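Side-chain contacts in ABC transporter substrate-binding protein (Vibrio cholerae, PDB 3LKV), which is probably the periplasmic substrate-binding component of an ABC transporter, holding a bound phenylalanine in its ligand pocket and carrying zinc ions: residues R63-V66 with G67-P70; V254-L258 with E259-P263; Q52-P55 with A56-V59; S156-E159 with L160-S164. All coordinates share one frame; numbering follows the deposited sequence.

Contact 1 of 4, residues R63-V66 with G67-P70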
ATOM      1  N   ARG A  63      -9.232   7.324 -19.881  1.00 18.45           N
ATOM      2  CA  ARG A  63     -10.263   6.543 -20.578  1.00 19.71           C
ATOM      3  C   ARG A  63     -10.576   5.226 -19.842  1.00 18.98           C
ATOM      4  O   ARG A  63     -11.720   4.826 -19.761  1.00 18.45           O
ATOM      5  CB  ARG A  63      -9.865   6.221 -22.029  1.00 19.81           C
ATOM      6  CG  ARG A  63      -9.626   7.509 -22.857  1.00 21.47           C
ATOM      7  CD  ARG A  63      -9.026   7.186 -24.223  1.00 20.16           C
ATOM      8  NE  ARG A  63      -8.987   8.388 -25.026  1.00 19.51           N
ATOM      9  CZ  ARG A  63      -8.303   8.543 -26.144  1.00 20.27           C
ATOM     10  NH1 ARG A  63      -7.573   7.563 -26.637  1.00 20.70           N
ATOM     11  NH2 ARG A  63      -8.351   9.710 -26.779  1.00 21.92           N
ATOM     12  N   GLN A  64      -9.555   4.561 -19.327  1.00 19.26           N
ATOM     13  CA  GLN A  64      -9.765   3.281 -18.633  1.00 19.88           C
ATOM     14  C   GLN A  64     -10.530   3.543 -17.362  1.00 19.12           C
ATOM     15  O   GLN A  64     -11.485   2.847 -17.072  1.00 18.05           O
ATOM     16  CB  GLN A  64      -8.420   2.687 -18.232  1.00 21.46           C
ATOM     17  CG  GLN A  64      -8.514   1.251 -17.695  1.00 28.73           C
ATOM     18  CD  GLN A  64      -7.205   0.497 -17.999  1.00 36.74           C
ATOM     19  OE1 GLN A  64      -6.077   1.011 -17.781  1.00 41.67           O
ATOM     20  NE2 GLN A  64      -7.345  -0.701 -18.552  1.00 45.06           N
ATOM     21  N   PHE A  65     -10.100   4.567 -16.612  1.00 18.30           N
ATOM     22  CA  PHE A  65     -10.758   4.870 -15.342  1.00 19.81           C
ATOM     23  C   PHE A  65     -12.204   5.284 -15.562  1.00 20.95           C
ATOM     24  O   PHE A  65     -13.105   4.837 -14.834  1.00 21.18           O
ATOM     25  CB  PHE A  65     -10.058   5.999 -14.572  1.00 19.15           C
ATOM     26  CG  PHE A  65      -8.882   5.574 -13.739  1.00 19.02           C
ATOM     27  CD1 PHE A  65      -8.668   4.267 -13.365  1.00 23.06           C
ATOM     28  CD2 PHE A  65      -8.008   6.527 -13.269  1.00 17.24           C
ATOM     29  CE1 PHE A  65      -7.543   3.907 -12.580  1.00 22.26           C
ATOM     30  CE2 PHE A  65      -6.937   6.170 -12.462  1.00 18.69           C
ATOM     31  CZ  PHE A  65      -6.713   4.870 -12.135  1.00 20.09           C
ATOM     32  N   VAL A  66     -12.450   6.133 -16.556  1.00 21.36           N
ATOM     33  CA  VAL A  66     -13.839   6.525 -16.806  1.00 21.89           C
ATOM     34  C   VAL A  66     -14.731   5.312 -17.132  1.00 22.59           C
ATOM     35  O   VAL A  66     -15.847   5.283 -16.750  1.00 22.75           O
ATOM     36  CB  VAL A  66     -13.976   7.614 -17.890  1.00 21.18           C
ATOM     37  CG1 VAL A  66     -15.464   7.704 -18.361  1.00 20.58           C
ATOM     38  CG2 VAL A  66     -13.445   8.947 -17.315  1.00 19.05           C
ATOM     39  N   GLY A  67     -14.197   4.313 -17.807  1.00 24.50           N
ATOM     40  CA  GLY A  67     -14.978   3.140 -18.132  1.00 25.09           C
ATOM     41  C   GLY A  67     -15.255   2.200 -16.954  1.00 26.73           C
ATOM     42  O   GLY A  67     -16.009   1.309 -17.119  1.00 26.47           O
ATOM     43  N   GLU A  68     -14.590   2.380 -15.807  1.00 27.77           N
ATOM     44  CA  GLU A  68     -14.813   1.593 -14.603  1.00 29.04           C
ATOM     45  C   GLU A  68     -15.785   2.305 -13.622  1.00 29.68           C
ATOM     46  O   GLU A  68     -15.911   1.897 -12.467  1.00 30.40           O
ATOM     47  CB  GLU A  68     -13.454   1.361 -13.908  1.00 29.68           C
ATOM     48  CG  GLU A  68     -12.499   0.472 -14.680  1.00 33.71           C
ATOM     49  CD  GLU A  68     -11.055   0.465 -14.122  1.00 42.07           C
ATOM     50  OE1 GLU A  68     -10.721   1.165 -13.109  1.00 50.13           O
ATOM     51  OE2 GLU A  68     -10.234  -0.256 -14.722  1.00 46.04           O
ATOM     52  N   ASN A  69     -16.449   3.368 -14.061  1.00 28.83           N
ATOM     53  CA  ASN A  69     -17.419   4.055 -13.216  1.00 29.81           C
ATOM     54  C   ASN A  69     -17.032   4.264 -11.724  1.00 27.37           C
ATOM     55  O   ASN A  69     -17.644   3.738 -10.816  1.00 27.57           O
ATOM     56  CB  ASN A  69     -18.746   3.340 -13.364  1.00 31.00           C
ATOM     57  CG  ASN A  69     -19.070   3.075 -14.849  1.00 36.02           C
ATOM     58  OD1 ASN A  69     -19.083   3.998 -15.670  1.00 39.62           O
ATOM     59  ND2 ASN A  69     -19.234   1.803 -15.206  1.00 39.31           N
ATOM     60  N   PRO A  70     -15.965   5.006 -11.477  1.00 24.02           N
ATOM     61  CA  PRO A  70     -15.644   5.305 -10.088  1.00 22.98           C
ATOM     62  C   PRO A  70     -16.579   6.397  -9.585  1.00 21.76           C
ATOM     63  O   PRO A  70     -17.157   7.102 -10.390  1.00 21.83           O
ATOM     64  CB  PRO A  70     -14.219   5.826 -10.164  1.00 21.90           C
ATOM     65  CG  PRO A  70     -14.185   6.529 -11.534  1.00 21.82           C
ATOM     66  CD  PRO A  70     -15.076   5.680 -12.418  1.00 24.38           C
TER
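Gly67 meets the last turn of helix 55-66 through its backbone, its N donating to Arg63 O at 3.2 Å in an i-to-i+4 bond and more weakly to Gln64 O. Glycine is readily accommodated at such a helix end, although its backbone angles are ordinary and do not demand it. Glu68 then closes a tighter ring: its N lies 3.0 Å from Phe65 O and approaches from above the carbonyl plane, 62° out of it, so the bond misses the lone pairs. Its side chain folds back over the helix end, CG beside its own backbone N (chi1 -67°) and the chain extended from there. CG reaches to 3.5 Å from Gln64 O, and the carboxylate straddles two side chains. OE2 comes to 3.8 Å from Gln64 CG, while OE1 lies near the plane of the Phe65 ring, at its edge, 3.7 Å from CD1, where the slightly positive ring hydrogens probably suit a carboxylate oxygen. Asn69 N closes the type I turn that starts at Val66 with a weak bond to Val66 O. Pro70, just after the turn and with no N-H to offer, rests its CD 3.2 Å from Phe65 O. The amide of Gln64 has its main partner elsewhere, OE1 bonding Thr8 OG1 of the second subunit. Glu68 stands close to zinc-binding Asp47 and forms a long, weak ion pair with Lys10. Phe65 lies between helix and sheet, packing on strands 9-15, 44-50 and 72-76, while Pro70 lies on strand 9-15.

Contact 2 of 4, residues V254-L258 with E259-P263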
ATOM      1  N   VAL A 254     -13.035  15.097  -1.719  1.00 18.76           N
ATOM      2  CA  VAL A 254     -13.505  13.764  -2.091  1.00 17.91           C
ATOM      3  C   VAL A 254     -14.635  13.291  -1.137  1.00 18.21           C
ATOM      4  O   VAL A 254     -15.672  12.852  -1.587  1.00 17.85           O
ATOM      5  CB  VAL A 254     -12.353  12.773  -2.113  1.00 18.36           C
ATOM      6  CG1 VAL A 254     -12.882  11.372  -2.316  1.00 15.90           C
ATOM      7  CG2 VAL A 254     -11.342  13.144  -3.209  1.00 14.75           C
ATOM      8  N   ALA A 255     -14.466  13.438   0.171  1.00 17.66           N
ATOM      9  CA  ALA A 255     -15.523  12.987   1.094  1.00 18.89           C
ATOM     10  C   ALA A 255     -16.805  13.787   0.889  1.00 19.24           C
ATOM     11  O   ALA A 255     -17.898  13.210   0.906  1.00 19.70           O
ATOM     12  CB  ALA A 255     -15.103  13.001   2.568  1.00 16.85           C
ATOM     13  N   ALA A 256     -16.682  15.100   0.671  1.00 19.40           N
ATOM     14  CA  ALA A 256     -17.882  15.923   0.518  1.00 19.28           C
ATOM     15  C   ALA A 256     -18.612  15.455  -0.736  1.00 18.14           C
ATOM     16  O   ALA A 256     -19.824  15.322  -0.741  1.00 19.44           O
ATOM     17  CB  ALA A 256     -17.516  17.437   0.458  1.00 18.58           C
ATOM     18  N   ILE A 257     -17.882  15.114  -1.779  1.00 17.61           N
ATOM     19  CA  ILE A 257     -18.546  14.694  -3.017  1.00 17.07           C
ATOM     20  C   ILE A 257     -19.240  13.351  -2.819  1.00 18.45           C
ATOM     21  O   ILE A 257     -20.366  13.117  -3.275  1.00 17.57           O
ATOM     22  CB  ILE A 257     -17.540  14.655  -4.195  1.00 16.64           C
ATOM     23  CG1 ILE A 257     -17.148  16.100  -4.522  1.00 17.80           C
ATOM     24  CG2 ILE A 257     -18.100  13.920  -5.433  1.00 14.82           C
ATOM     25  CD1 ILE A 257     -15.964  16.312  -5.458  1.00 18.35           C
ATOM     26  N   LEU A 258     -18.555  12.456  -2.144  1.00 19.12           N
ATOM     27  CA  LEU A 258     -19.096  11.120  -1.907  1.00 20.29           C
ATOM     28  C   LEU A 258     -20.405  11.215  -1.125  1.00 21.44           C
ATOM     29  O   LEU A 258     -21.256  10.387  -1.276  1.00 23.06           O
ATOM     30  CB  LEU A 258     -18.071  10.254  -1.131  1.00 19.53           C
ATOM     31  CG  LEU A 258     -16.880   9.717  -1.963  1.00 19.61           C
ATOM     32  CD1 LEU A 258     -15.886   9.064  -1.074  1.00 18.32           C
ATOM     33  CD2 LEU A 258     -17.330   8.734  -3.045  1.00 15.80           C
ATOM     34  N   GLU A 259     -20.539  12.235  -0.312  1.00 21.97           N
ATOM     35  CA  GLU A 259     -21.708  12.463   0.480  1.00 24.43           C
ATOM     36  C   GLU A 259     -22.776  13.274  -0.232  1.00 23.66           C
ATOM     37  O   GLU A 259     -23.725  13.712   0.377  1.00 23.85           O
ATOM     38  CB  GLU A 259     -21.289  13.150   1.806  1.00 25.60           C
ATOM     39  CG  GLU A 259     -20.651  12.113   2.729  1.00 31.62           C
ATOM     40  CD  GLU A 259     -19.626  12.667   3.720  1.00 40.64           C
ATOM     41  OE1 GLU A 259     -19.723  13.889   4.088  1.00 40.66           O
ATOM     42  OE2 GLU A 259     -18.738  11.827   4.114  1.00 43.93           O
ATOM     43  N   GLY A 260     -22.637  13.443  -1.531  1.00 23.10           N
ATOM     44  CA  GLY A 260     -23.662  14.051  -2.309  1.00 22.98           C
ATOM     45  C   GLY A 260     -23.477  15.517  -2.656  1.00 22.56           C
ATOM     46  O   GLY A 260     -24.407  16.104  -3.166  1.00 22.95           O
ATOM     47  N   LYS A 261     -22.312  16.121  -2.399  1.00 21.68           N
ATOM     48  CA  LYS A 261     -22.088  17.467  -2.891  1.00 21.01           C
ATOM     49  C   LYS A 261     -21.781  17.444  -4.362  1.00 18.97           C
ATOM     50  O   LYS A 261     -21.112  16.516  -4.817  1.00 17.10           O
ATOM     51  CB  LYS A 261     -20.953  18.166  -2.152  1.00 21.76           C
ATOM     52  CG  LYS A 261     -21.373  18.694  -0.761  1.00 27.31           C
ATOM     53  CD  LYS A 261     -22.306  19.900  -0.831  1.00 32.96           C
ATOM     54  CE  LYS A 261     -21.532  21.230  -1.249  1.00 36.71           C
ATOM     55  NZ  LYS A 261     -22.418  22.419  -1.577  1.00 33.64           N
ATOM     56  N   GLU A 262     -22.251  18.460  -5.092  1.00 17.50           N
ATOM     57  CA  GLU A 262     -21.821  18.693  -6.476  1.00 18.44           C
ATOM     58  C   GLU A 262     -20.402  19.298  -6.445  1.00 18.08           C
ATOM     59  O   GLU A 262     -20.147  20.299  -5.733  1.00 17.97           O
ATOM     60  CB  GLU A 262     -22.738  19.706  -7.155  1.00 19.96           C
ATOM     61  CG  GLU A 262     -24.164  19.229  -7.415  1.00 22.39           C
ATOM     62  CD  GLU A 262     -24.224  18.341  -8.614  1.00 22.56           C
ATOM     63  OE1 GLU A 262     -23.137  18.083  -9.231  1.00 27.14           O
ATOM     64  OE2 GLU A 262     -25.353  17.933  -8.959  1.00 24.94           O
ATOM     65  N   PRO A 263     -19.482  18.725  -7.202  1.00 17.64           N
ATOM     66  CA  PRO A 263     -18.107  19.284  -7.255  1.00 17.48           C
ATOM     67  C   PRO A 263     -18.108  20.736  -7.727  1.00 17.90           C
ATOM     68  O   PRO A 263     -17.358  21.555  -7.209  1.00 18.18           O
ATOM     69  CB  PRO A 263     -17.397  18.405  -8.254  1.00 16.83           C
ATOM     70  CG  PRO A 263     -18.515  17.714  -9.051  1.00 18.63           C
ATOM     71  CD  PRO A 263     -19.654  17.564  -8.094  1.00 17.50           C
TER
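A glycine with positive phi, Gly260 (phi 100°), turns the chain off the end of helix 243-258 in a Schellman motif. Its N bonds Ile257 O at 2.9 Å, and Lys261 N reaches back to Ala256 O at 3.1 Å, the shorter bond lying within the span of the longer, the pair that defines the motif. At these backbone angles a side chain would collide with the carbonyl oxygen of Glu259, which glycine avoids. Just before it, Glu259 N makes the last regular helical bond, to Ala255 O, with a weak second bond to Ala256 O. The side chain of Glu259 runs back along the helix: CD passes 3.3 Å from Ala255 O, and OE2, 4.1 Å from Ala255 CB, is held beyond the contact by Tyr38 OH. A small alanine suits this close packing. Lys261 begins toward the helix, CB 3.4 Å from Ala256 O, then bends twice (chi2 -71°, chi3 -74°) and carries NZ away to Ser265 OG. Beyond the turn Ile257 CD1 meets Pro263 CB, 3.8 Å away, the side chains crossing at about a right angle. The branched isoleucine thus presents its longer arm to the proline, and its CG2 lies 4.0 Å from Lys261 O. On its inner face the helix packs on the parallel sheet: Ile257 touches strands 72-76 and 93-98, and Leu258 touches strands 9-15 and 72-76.

Contact 3 of 4, residues Q52-P55 with A56-V59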
ATOM      1  N   GLN A  52       3.668   7.593 -15.879  1.00 19.20           N
ATOM      2  CA  GLN A  52       5.108   7.490 -16.138  1.00 20.20           C
ATOM      3  C   GLN A  52       5.637   8.648 -16.986  1.00 19.64           C
ATOM      4  O   GLN A  52       6.454   8.470 -17.826  1.00 20.54           O
ATOM      5  CB  GLN A  52       5.455   6.124 -16.766  1.00 19.27           C
ATOM      6  CG  GLN A  52       4.851   4.956 -15.997  1.00 21.97           C
ATOM      7  CD  GLN A  52       5.187   3.596 -16.610  1.00 25.86           C
ATOM      8  OE1 GLN A  52       4.329   2.910 -17.129  1.00 25.86           O
ATOM      9  NE2 GLN A  52       6.450   3.224 -16.560  1.00 26.87           N
ATOM     10  N   GLY A  53       5.128   9.833 -16.759  1.00 21.12           N
ATOM     11  CA  GLY A  53       5.611  11.021 -17.433  1.00 21.25           C
ATOM     12  C   GLY A  53       5.056  11.153 -18.862  1.00 23.08           C
ATOM     13  O   GLY A  53       5.342  12.143 -19.522  1.00 23.66           O
ATOM     14  N   ASN A  54       4.298  10.161 -19.315  1.00 23.05           N
ATOM     15  CA  ASN A  54       3.769  10.162 -20.674  1.00 21.91           C
ATOM     16  C   ASN A  54       2.398  10.821 -20.778  1.00 22.67           C
ATOM     17  O   ASN A  54       1.446  10.402 -20.118  1.00 21.37           O
ATOM     18  CB  ASN A  54       3.709   8.736 -21.225  1.00 21.60           C
ATOM     19  CG  ASN A  54       3.606   8.700 -22.738  1.00 23.33           C
ATOM     20  OD1 ASN A  54       2.901   9.509 -23.343  1.00 26.22           O
ATOM     21  ND2 ASN A  54       4.308   7.759 -23.357  1.00 21.56           N
ATOM     22  N   PRO A  55       2.304  11.850 -21.613  1.00 23.72           N
ATOM     23  CA  PRO A  55       1.034  12.547 -21.834  1.00 23.52           C
ATOM     24  C   PRO A  55       0.021  11.632 -22.511  1.00 22.49           C
ATOM     25  O   PRO A  55      -1.186  11.818 -22.352  1.00 22.04           O
ATOM     26  CB  PRO A  55       1.425  13.687 -22.776  1.00 25.49           C
ATOM     27  CG  PRO A  55       2.853  13.954 -22.460  1.00 26.52           C
ATOM     28  CD  PRO A  55       3.455  12.621 -22.116  1.00 26.18           C
ATOM     29  N   ALA A  56       0.516  10.650 -23.258  1.00 20.77           N
ATOM     30  CA  ALA A  56      -0.346   9.692 -23.937  1.00 20.47           C
ATOM     31  C   ALA A  56      -0.952   8.712 -22.939  1.00 19.45           C
ATOM     32  O   ALA A  56      -2.149   8.431 -22.981  1.00 20.11           O
ATOM     33  CB  ALA A  56       0.431   8.947 -25.011  1.00 19.95           C
ATOM     34  N   ILE A  57      -0.118   8.198 -22.041  1.00 19.55           N
ATOM     35  CA  ILE A  57      -0.580   7.265 -21.012  1.00 18.94           C
ATOM     36  C   ILE A  57      -1.582   7.996 -20.127  1.00 18.10           C
ATOM     37  O   ILE A  57      -2.576   7.406 -19.729  1.00 18.35           O
ATOM     38  CB  ILE A  57       0.584   6.621 -20.211  1.00 19.17           C
ATOM     39  CG1 ILE A  57       1.515   5.913 -21.200  1.00 20.15           C
ATOM     40  CG2 ILE A  57       0.052   5.534 -19.137  1.00 17.09           C
ATOM     41  CD1 ILE A  57       2.896   5.382 -20.534  1.00 22.22           C
ATOM     42  N   ALA A  58      -1.344   9.274 -19.845  1.00 16.30           N
ATOM     43  CA  ALA A  58      -2.322  10.050 -19.106  1.00 17.30           C
ATOM     44  C   ALA A  58      -3.736   9.941 -19.760  1.00 17.00           C
ATOM     45  O   ALA A  58      -4.740   9.772 -19.064  1.00 17.14           O
ATOM     46  CB  ALA A  58      -1.878  11.483 -19.016  1.00 16.93           C
ATOM     47  N   VAL A  59      -3.791   9.991 -21.083  1.00 16.08           N
ATOM     48  CA  VAL A  59      -5.059   9.908 -21.786  1.00 16.94           C
ATOM     49  C   VAL A  59      -5.627   8.488 -21.654  1.00 18.22           C
ATOM     50  O   VAL A  59      -6.803   8.302 -21.332  1.00 17.04           O
ATOM     51  CB  VAL A  59      -4.870  10.301 -23.256  1.00 17.36           C
ATOM     52  CG1 VAL A  59      -6.137   9.927 -24.143  1.00 16.96           C
ATOM     53  CG2 VAL A  59      -4.520  11.806 -23.320  1.00 13.59           C
TER
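The N-terminal cap of helix 55-66 forms here, where the loop following strand 44-50 turns into the helix. Asn54 is the N-cap residue and Pro55 begins the helix. The amide oxygen Asn54 OD1 accepts from Ala56 N at 2.6 Å, with an N-H...O angle of 147° and the donor tilted 26° from the amide plane. This serves an N-H of the first turn, which has no helical carbonyl before it to bond. Asparagine fits because its oxygen can reach round to that position: CG lies anti to its own backbone N (chi1 -161°), directing the amide over the start of the helix. The backbone of the same residue joins in, Asn54 O taking Ala58 N at 3.0 Å in the first i-to-i+4 bond of the helix. Proline is well placed next, since the first turn does not need its missing N-H and its ring fixes phi near the helical value; Pro55 O in turn accepts a weak bond from Val59 N. Ile57 lies over a face of the Asn54 amide. The two side chains cross at about a right angle, Ile57 CD1 3.5 Å from Asn54 CB and Ile57 CG1 near Asn54 CG, so the isoleucine covers one face of the capping amide. The loop before the cap is tied through the backbone of Gly53 to Ile16, and Gln52 packs on Lys42 of the second subunit. Ala58 turns inward onto Ala51, and its small CB sits 3.4 Å from Pro55 O.

Contact 4 of 4, residues S156-E159 with L160-S164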
ATOM      1  N   SER A 156       2.239  28.746 -17.099  1.00 25.42           N
ATOM      2  CA  SER A 156       1.697  29.746 -16.164  1.00 24.95           C
ATOM      3  C   SER A 156       2.799  30.279 -15.240  1.00 24.77           C
ATOM      4  O   SER A 156       2.880  31.475 -14.996  1.00 25.07           O
ATOM      5  CB  SER A 156       0.570  29.142 -15.322  1.00 25.39           C
ATOM      6  OG  SER A 156      -0.462  28.648 -16.144  1.00 26.96           O
ATOM      7  N   LEU A 157       3.646  29.401 -14.710  1.00 23.35           N
ATOM      8  CA  LEU A 157       4.707  29.859 -13.852  1.00 23.33           C
ATOM      9  C   LEU A 157       5.725  30.766 -14.573  1.00 23.66           C
ATOM     10  O   LEU A 157       6.170  31.758 -13.991  1.00 22.46           O
ATOM     11  CB  LEU A 157       5.426  28.705 -13.150  1.00 22.82           C
ATOM     12  CG  LEU A 157       4.595  27.896 -12.129  1.00 23.01           C
ATOM     13  CD1 LEU A 157       5.260  26.526 -11.916  1.00 21.46           C
ATOM     14  CD2 LEU A 157       4.412  28.629 -10.803  1.00 21.96           C
HETATM   15  N   MSE A 158       6.085  30.447 -15.811  1.00 25.05           N
HETATM   16  CA  MSE A 158       6.996  31.302 -16.588  1.00 26.69           C
HETATM   17  C   MSE A 158       6.401  32.718 -16.780  1.00 28.25           C
HETATM   18  O   MSE A 158       7.144  33.695 -16.782  1.00 27.75           O
HETATM   19  CB  MSE A 158       7.357  30.678 -17.948  1.00 26.41           C
HETATM   20  CG  MSE A 158       8.196  29.418 -17.814  1.00 28.56           C
HETATM   21 SE   MSE A 158       9.928  29.859 -16.929  0.75 34.18          SE
HETATM   22  CE  MSE A 158      10.464  31.229 -18.261  1.00 24.97           C
ATOM     23  N   GLU A 159       5.078  32.849 -16.924  1.00 29.34           N
ATOM     24  CA  GLU A 159       4.523  34.185 -17.070  1.00 30.59           C
ATOM     25  C   GLU A 159       4.736  34.941 -15.767  1.00 30.71           C
ATOM     26  O   GLU A 159       5.022  36.118 -15.785  1.00 30.88           O
ATOM     27  CB  GLU A 159       3.045  34.152 -17.383  1.00 31.51           C
ATOM     28  CG  GLU A 159       2.732  33.984 -18.865  1.00 34.39           C
ATOM     29  CD  GLU A 159       1.230  33.799 -19.135  0.30 33.67           C
ATOM     30  OE1 GLU A 159       0.420  34.345 -18.354  0.30 32.51           O
ATOM     31  OE2 GLU A 159       0.870  33.100 -20.117  0.30 33.04           O
ATOM     32  N   LEU A 160       4.599  34.271 -14.631  1.00 30.33           N
ATOM     33  CA  LEU A 160       4.817  34.945 -13.357  1.00 30.35           C
ATOM     34  C   LEU A 160       6.301  35.247 -13.144  1.00 31.01           C
ATOM     35  O   LEU A 160       6.663  36.291 -12.589  1.00 31.52           O
ATOM     36  CB  LEU A 160       4.299  34.129 -12.184  1.00 29.39           C
ATOM     37  CG  LEU A 160       2.768  34.050 -12.065  1.00 29.06           C
ATOM     38  CD1 LEU A 160       2.420  32.942 -11.047  1.00 25.81           C
ATOM     39  CD2 LEU A 160       2.101  35.403 -11.648  1.00 24.19           C
ATOM     40  N   LEU A 161       7.162  34.316 -13.539  1.00 30.91           N
ATOM     41  CA  LEU A 161       8.576  34.512 -13.342  1.00 30.80           C
ATOM     42  C   LEU A 161       9.067  35.701 -14.226  1.00 31.98           C
ATOM     43  O   LEU A 161       9.836  36.539 -13.734  1.00 31.66           O
ATOM     44  CB  LEU A 161       9.331  33.227 -13.621  1.00 29.91           C
ATOM     45  CG  LEU A 161      10.838  33.251 -13.411  1.00 29.21           C
ATOM     46  CD1 LEU A 161      11.228  33.665 -12.000  1.00 27.46           C
ATOM     47  CD2 LEU A 161      11.413  31.871 -13.762  1.00 27.94           C
ATOM     48  N   LYS A 162       8.579  35.799 -15.475  1.00 32.73           N
ATOM     49  CA  LYS A 162       9.013  36.850 -16.409  1.00 34.61           C
ATOM     50  C   LYS A 162       8.644  38.250 -15.919  1.00 35.43           C
ATOM     51  O   LYS A 162       9.467  39.161 -15.997  1.00 36.02           O
ATOM     52  CB  LYS A 162       8.463  36.627 -17.825  1.00 35.58           C
ATOM     53  CG  LYS A 162       9.179  35.459 -18.647  1.00 38.48           C
ATOM     54  CD  LYS A 162       8.463  35.172 -20.036  1.00 43.26           C
ATOM     55  CE  LYS A 162       8.722  33.760 -20.663  1.00 45.31           C
ATOM     56  NZ  LYS A 162       9.999  33.612 -21.532  1.00 45.90           N
ATOM     57  N   LEU A 163       7.438  38.405 -15.384  1.00 35.65           N
ATOM     58  CA  LEU A 163       7.030  39.661 -14.765  1.00 36.88           C
ATOM     59  C   LEU A 163       7.854  39.990 -13.518  1.00 36.74           C
ATOM     60  O   LEU A 163       8.229  41.131 -13.280  1.00 35.87           O
ATOM     61  CB  LEU A 163       5.535  39.662 -14.407  1.00 37.17           C
ATOM     62  CG  LEU A 163       4.515  39.527 -15.587  1.00 40.51           C
ATOM     63  CD1 LEU A 163       3.033  39.372 -15.043  1.00 40.67           C
ATOM     64  CD2 LEU A 163       4.601  40.667 -16.689  1.00 40.42           C
ATOM     65  N   SER A 164       8.123  38.999 -12.693  1.00 37.27           N
ATOM     66  CA  SER A 164       8.855  39.280 -11.470  1.00 37.60           C
ATOM     67  C   SER A 164      10.372  39.511 -11.690  1.00 37.58           C
ATOM     68  O   SER A 164      10.980  40.357 -11.017  1.00 37.40           O
ATOM     69  CB  SER A 164       8.603  38.197 -10.439  1.00 37.58           C
ATOM     70  OG  SER A 164       9.468  38.432  -9.361  1.00 39.82           O
TER
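Lys162 crosses Met158, a selenomethionine here, obliquely, one turn on along the helix. Its CB sits 3.4 Å from Met158 O, the same oxygen that accepts from Lys162 N at 2.9 Å. CG, held beside the backbone N by chi1 of -75°, is 3.3 Å from that oxygen, and CD is a little farther on. The chain is extended as far as CE, which meets Met158 CE at 3.9 Å. A bend at chi4 (-86°) then swings NZ round, still 4.1 Å from Met158 CE, to its salt bridge with Glu174 on strand 171-176. Met158, bent at chi2 and chi3, curls so that SE, standing in for the sulfur of methionine, lies 4.0 Å from Leu161 CD2, the two side chains side by side and pointing the same way. A long, flexible chain suits this spot, as it can follow the leucine and the lysine stem at once. Leu161 also faces inward, onto helix 126-136 and strands 142-147 and 171-176, and Leu161 N bonds Leu157 O at 2.8 Å in the regular helical ladder. In this beta-alpha-beta unit the buried flank of helix 152-167 is largely apolar here, with Lys162 at its edge. The lysine serves in two ways, its methylenes extending the apolar patch and its ammonium group probably stabilised by pairing with a carboxylate of the neighbouring strand.

How the contacts relate
Contacts 1 and 3 are the two ends of helix 55-66, the capped start at 52-59 and the closing turn at 63-70, with centres 16 Å apart. Contact 2 ends another helix against the same parallel sheet; its centre is 18 Å from that of contact 1, and their nearest atoms are about 7 Å apart. Contact 4 belongs to the other sheet's domain, 36 Å from contact 1 and 26 Å from contact 3 between centres. Bound phenylalanine lies about 6 Å from the Leu157 side chain in contact 4 and about 11 Å from that of Ala58 in contact 3. In contact 1, the Glu68 side chain is about 5 Å from a zinc ion.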